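Local coordinates for ricin B-like lectin (PDB 4IZX), which binds galactose-containing glycans such as lactose through a beta-trefoil fold of the ricin B type, at residues D81-R89 against R98-L108. Sequence-based numbering, arbitrary orientation.
Sequences DPFEWHIWR and RIFVPFTNYNL
His86 and Phe100 form an antiparallel hydrogen-bonded pair: His86 N donates to Phe100 O at 2.9 Å, and the return bond from Phe100 N to His86 O is almost straight, 175° at the hydrogen. Trp88 and Arg98 form a second such pair, Arg98 N donating to Trp88 O at 2.9 Å. Between them Ile87 faces Ile99 as a non-hydrogen-bonded pair, their side chains lying side by side. The guanidinium of Arg98 turns away from Trp88; its NH1 reaches Asn107 OD1 at 3.0 Å, in the guanidinium plane, while Asp90 makes a salt bridge to NE. On the face carrying His86, the imidazole is held by the type II turn from Val101 to Thr104. Pro102 CB sits over the ring centre in a CH-pi contact, 3.7 Å from the centroid, and the CE1 corner points into the face of Phe103 in a T-shaped pair, planes at 77°. His86 CG is anti to its carbonyl carbon and beside its backbone N (chi1 -75°), which brings the ring alongside Pro102. On the other side of the sheet the buried Trp85 indole lies between Phe83 CD2 on one side and Ile99 CG2, which approaches obliquely, on the other. Its CZ3 meets Leu108 CD1 at 3.4 Å and Val101 CG2 at 3.8 Å, and Trp85 NE1 is hydrogen-bonded to Leu64 O. Ile87 also lines a pocket that holds a benzamidine, probably from the crystallisation liquor. Strands 86-89 and 97-100 thus make a two-stranded beta hairpin, its chain turning back through Val101-Thr104 into strand 106-110, an arrangement that belongs to the beta-trefoil of ricin B-like lectins.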
loop_
_atom_site.group_PDB
_atom_site.type_symbol
_atom_site.label_atom_id
_atom_site.label_comp_id
_atom_site.label_asym_id
_atom_site.label_seq_id
_atom_site.Cartn_x
_atom_site.Cartn_y
_atom_site.Cartn_z
ATOM N N ASP A 81 4.027 -15.403 -1.143
ATOM C CA ASP A 81 4.197 -15.628 0.280
ATOM C C ASP A 81 3.844 -14.310 1.029
ATOM O O ASP A 81 4.126 -13.213 0.529
ATOM C CB ASP A 81 5.670 -15.983 0.595
ATOM C CG ASP A 81 6.094 -17.357 0.178
ATOM O OD1 ASP A 81 5.325 -18.071 -0.477
ATOM O OD2 ASP A 81 7.270 -17.640 0.460
ATOM N N PRO A 82 3.353 -14.390 2.264
ATOM C CA PRO A 82 3.105 -13.190 3.049
ATOM C C PRO A 82 4.374 -12.370 3.190
ATOM O O PRO A 82 5.458 -12.894 3.474
ATOM C CB PRO A 82 2.646 -13.738 4.402
ATOM C CG PRO A 82 2.159 -15.118 4.133
ATOM C CD PRO A 82 2.982 -15.597 2.995
ATOM N N PHE A 83 4.239 -11.078 2.965
ATOM C CA PHE A 83 5.347 -10.138 3.080
ATOM C C PHE A 83 5.030 -9.160 4.213
ATOM O O PHE A 83 3.983 -8.515 4.223
ATOM C CB PHE A 83 5.562 -9.377 1.773
ATOM C CG PHE A 83 6.738 -8.458 1.790
ATOM C CD1 PHE A 83 7.996 -8.907 1.496
ATOM C CD2 PHE A 83 6.587 -7.151 2.183
ATOM C CE1 PHE A 83 9.081 -8.052 1.542
ATOM C CE2 PHE A 83 7.669 -6.293 2.228
ATOM C CZ PHE A 83 8.921 -6.748 1.889
ATOM N N GLU A 84 5.930 -9.069 5.179
ATOM C CA GLU A 84 5.722 -8.230 6.360
ATOM C C GLU A 84 6.047 -6.769 6.116
ATOM O O GLU A 84 7.102 -6.422 5.557
ATOM C CB GLU A 84 6.509 -8.758 7.555
ATOM C CG GLU A 84 5.877 -9.995 8.192
ATOM C CD GLU A 84 6.605 -10.479 9.433
ATOM O OE1 GLU A 84 5.976 -11.036 10.334
ATOM O OE2 GLU A 84 7.845 -10.349 9.485
ATOM N N TRP A 85 5.166 -5.935 6.647
ATOM C CA TRP A 85 5.271 -4.482 6.619
ATOM C C TRP A 85 5.179 -3.929 8.034
ATOM O O TRP A 85 4.473 -4.457 8.874
ATOM C CB TRP A 85 4.106 -3.872 5.808
ATOM C CG TRP A 85 4.081 -4.290 4.386
ATOM C CD1 TRP A 85 3.307 -5.249 3.826
ATOM C CD2 TRP A 85 4.843 -3.718 3.311
ATOM N NE1 TRP A 85 3.528 -5.300 2.456
ATOM C CE2 TRP A 85 4.463 -4.366 2.123
ATOM C CE3 TRP A 85 5.828 -2.723 3.234
ATOM C CZ2 TRP A 85 5.008 -4.026 0.878
ATOM C CZ3 TRP A 85 6.361 -2.402 2.013
ATOM C CH2 TRP A 85 5.949 -3.054 0.852
ATOM N N HIS A 86 5.848 -2.799 8.271
ATOM C CA HIS A 86 5.591 -1.987 9.448
ATOM C C HIS A 86 4.656 -0.846 9.028
ATOM O O HIS A 86 4.847 -0.231 7.994
ATOM C CB HIS A 86 6.868 -1.391 10.030
ATOM C CG HIS A 86 7.717 -2.386 10.775
ATOM N ND1 HIS A 86 8.949 -2.060 11.315
ATOM C CD2 HIS A 86 7.475 -3.675 11.118
ATOM C CE1 HIS A 86 9.414 -3.109 11.964
ATOM N NE2 HIS A 86 8.546 -4.097 11.860
ATOM N N ILE A 87 3.639 -0.584 9.843
ATOM C CA ILE A 87 2.653 0.432 9.544
ATOM C C ILE A 87 2.580 1.379 10.726
ATOM O O ILE A 87 2.383 0.940 11.846
ATOM C CB ILE A 87 1.279 -0.185 9.235
ATOM C CG1 ILE A 87 1.390 -1.155 8.052
ATOM C CG2 ILE A 87 0.270 0.918 8.980
ATOM C CD1 ILE A 87 0.098 -1.793 7.646
ATOM N N TRP A 88 2.774 2.669 10.469
ATOM C CA TRP A 88 2.801 3.660 11.526
ATOM C C TRP A 88 1.958 4.836 11.143
ATOM O O TRP A 88 1.866 5.191 9.971
ATOM C CB TRP A 88 4.217 4.178 11.816
ATOM C CG TRP A 88 5.184 3.082 12.144
ATOM C CD1 TRP A 88 6.321 2.761 11.449
ATOM C CD2 TRP A 88 5.095 2.152 13.230
ATOM N NE1 TRP A 88 6.913 1.668 12.014
ATOM C CE2 TRP A 88 6.196 1.278 13.116
ATOM C CE3 TRP A 88 4.193 1.974 14.293
ATOM C CZ2 TRP A 88 6.379 0.197 14.010
ATOM C CZ3 TRP A 88 4.387 0.913 15.163
ATOM C CH2 TRP A 88 5.478 0.048 15.018
ATOM N N ARG A 89 1.387 5.506 12.134
ATOM C CA ARG A 89 0.753 6.801 11.858
ATOM C C ARG A 89 1.791 7.791 11.340
ATOM O O ARG A 89 2.936 7.823 11.803
ATOM C CB ARG A 89 0.132 7.369 13.116
ATOM C CG ARG A 89 -0.996 6.543 13.646
ATOM C CD ARG A 89 -2.277 6.750 12.927
ATOM N NE ARG A 89 -3.347 5.971 13.531
ATOM C CZ ARG A 89 -4.623 6.029 13.174
ATOM N NH1 ARG A 89 -5.054 6.876 12.244
ATOM N NH2 ARG A 89 -5.484 5.158 13.709
ATOM N N ARG A 98 1.932 5.611 7.143
ATOM C CA ARG A 98 3.015 5.221 6.277
ATOM C C ARG A 98 3.246 3.726 6.418
ATOM O O ARG A 98 3.075 3.151 7.498
ATOM C CB ARG A 98 4.299 5.989 6.629
ATOM C CG ARG A 98 4.163 7.470 6.298
ATOM C CD ARG A 98 5.325 8.270 6.828
ATOM N NE ARG A 98 5.202 9.669 6.480
ATOM C CZ ARG A 98 5.666 10.226 5.380
ATOM N NH1 ARG A 98 6.374 9.519 4.530
ATOM N NH2 ARG A 98 5.441 11.512 5.143
ATOM N N ILE A 99 3.665 3.091 5.324
ATOM C CA ILE A 99 3.822 1.648 5.245
ATOM C C ILE A 99 5.264 1.396 4.823
ATOM O O ILE A 99 5.665 1.785 3.714
ATOM C CB ILE A 99 2.800 1.043 4.279
ATOM C CG1 ILE A 99 1.348 1.371 4.721
ATOM C CG2 ILE A 99 3.002 -0.465 4.164
ATOM C CD1 ILE A 99 0.277 0.960 3.726
ATOM N N PHE A 100 6.043 0.852 5.733
ATOM C CA PHE A 100 7.505 0.703 5.606
ATOM C C PHE A 100 7.884 -0.747 5.407
ATOM O O PHE A 100 7.388 -1.647 6.058
ATOM C CB PHE A 100 8.212 1.173 6.875
ATOM C CG PHE A 100 8.256 2.655 7.079
ATOM C CD1 PHE A 100 7.238 3.320 7.709
ATOM C CD2 PHE A 100 9.379 3.362 6.703
ATOM C CE1 PHE A 100 7.329 4.682 7.943
ATOM C CE2 PHE A 100 9.465 4.716 6.891
ATOM C CZ PHE A 100 8.467 5.370 7.547
ATOM N N VAL A 101 8.942 -0.974 4.618
ATOM C CA VAL A 101 9.662 -2.256 4.720
ATOM C C VAL A 101 10.285 -2.276 6.124
ATOM O O VAL A 101 10.959 -1.313 6.526
ATOM C CB VAL A 101 10.745 -2.428 3.638
ATOM C CG1 VAL A 101 11.501 -3.740 3.813
ATOM C CG2 VAL A 101 10.125 -2.330 2.234
ATOM N N PRO A 102 10.074 -3.367 6.872
ATOM C CA PRO A 102 10.509 -3.364 8.263
ATOM C C PRO A 102 11.951 -3.034 8.441
ATOM O O PRO A 102 12.806 -3.550 7.706
ATOM C CB PRO A 102 10.215 -4.788 8.721
ATOM C CG PRO A 102 9.002 -5.154 7.929
ATOM C CD PRO A 102 9.291 -4.583 6.568
ATOM N N PHE A 103 12.209 -2.132 9.400
ATOM C CA PHE A 103 13.563 -1.766 9.832
ATOM C C PHE A 103 14.351 -1.044 8.751
ATOM O O PHE A 103 15.563 -0.949 8.805
ATOM C CB PHE A 103 14.301 -2.994 10.327
ATOM C CG PHE A 103 13.564 -3.741 11.421
ATOM C CD1 PHE A 103 13.326 -3.153 12.656
ATOM C CD2 PHE A 103 13.073 -4.988 11.184
ATOM C CE1 PHE A 103 12.628 -3.831 13.648
ATOM C CE2 PHE A 103 12.422 -5.691 12.166
ATOM C CZ PHE A 103 12.175 -5.110 13.390
ATOM N N THR A 104 13.634 -0.440 7.809
ATOM C CA THR A 104 14.237 0.412 6.804
ATOM C C THR A 104 13.540 1.765 6.838
ATOM O O THR A 104 12.454 1.925 7.432
ATOM C CB THR A 104 14.090 -0.143 5.378
ATOM O OG1 THR A 104 12.776 0.103 4.868
ATOM C CG2 THR A 104 14.416 -1.646 5.326
ATOM N N ASN A 105 14.107 2.703 6.076
ATOM C CA ASN A 105 13.496 3.996 5.863
ATOM C C ASN A 105 12.744 4.066 4.532
ATOM O O ASN A 105 12.410 5.164 4.086
ATOM C CB ASN A 105 14.583 5.073 5.876
ATOM C CG ASN A 105 15.144 5.304 7.251
ATOM O OD1 ASN A 105 14.400 5.509 8.215
ATOM N ND2 ASN A 105 16.460 5.340 7.343
ATOM N N TYR A 106 12.458 2.921 3.907
ATOM C CA TYR A 106 11.701 2.887 2.656
ATOM C C TYR A 106 10.249 2.653 2.914
ATOM O O TYR A 106 9.841 1.692 3.577
ATOM C CB TYR A 106 12.234 1.766 1.756
ATOM C CG TYR A 106 13.651 1.995 1.281
ATOM C CD1 TYR A 106 13.931 2.993 0.364
ATOM C CD2 TYR A 106 14.658 1.198 1.736
ATOM C CE1 TYR A 106 15.216 3.258 -0.024
ATOM C CE2 TYR A 106 15.947 1.405 1.314
ATOM C CZ TYR A 106 16.211 2.454 0.458
ATOM O OH TYR A 106 17.500 2.641 0.038
ATOM N N ASN A 107 9.416 3.584 2.427
ATOM C CA ASN A 107 7.964 3.503 2.570
ATOM C C ASN A 107 7.252 3.605 1.241
ATOM O O ASN A 107 7.788 4.119 0.246
ATOM C CB ASN A 107 7.410 4.449 3.644
ATOM C CG ASN A 107 7.610 5.938 3.434
ATOM O OD1 ASN A 107 7.302 6.715 4.379
ATOM N ND2 ASN A 107 8.024 6.398 2.280
ATOM N N LEU A 108 5.998 3.159 1.223
ATOM C CA LEU A 108 5.191 3.234 0.024
ATOM C C LEU A 108 5.029 4.656 -0.433
ATOM O O LEU A 108 4.732 5.559 0.341
ATOM C CB LEU A 108 3.791 2.623 0.278
ATOM C CG LEU A 108 3.666 1.145 -0.063
ATOM C CD1 LEU A 108 4.604 0.281 0.749
ATOM C CD2 LEU A 108 2.240 0.698 0.159
#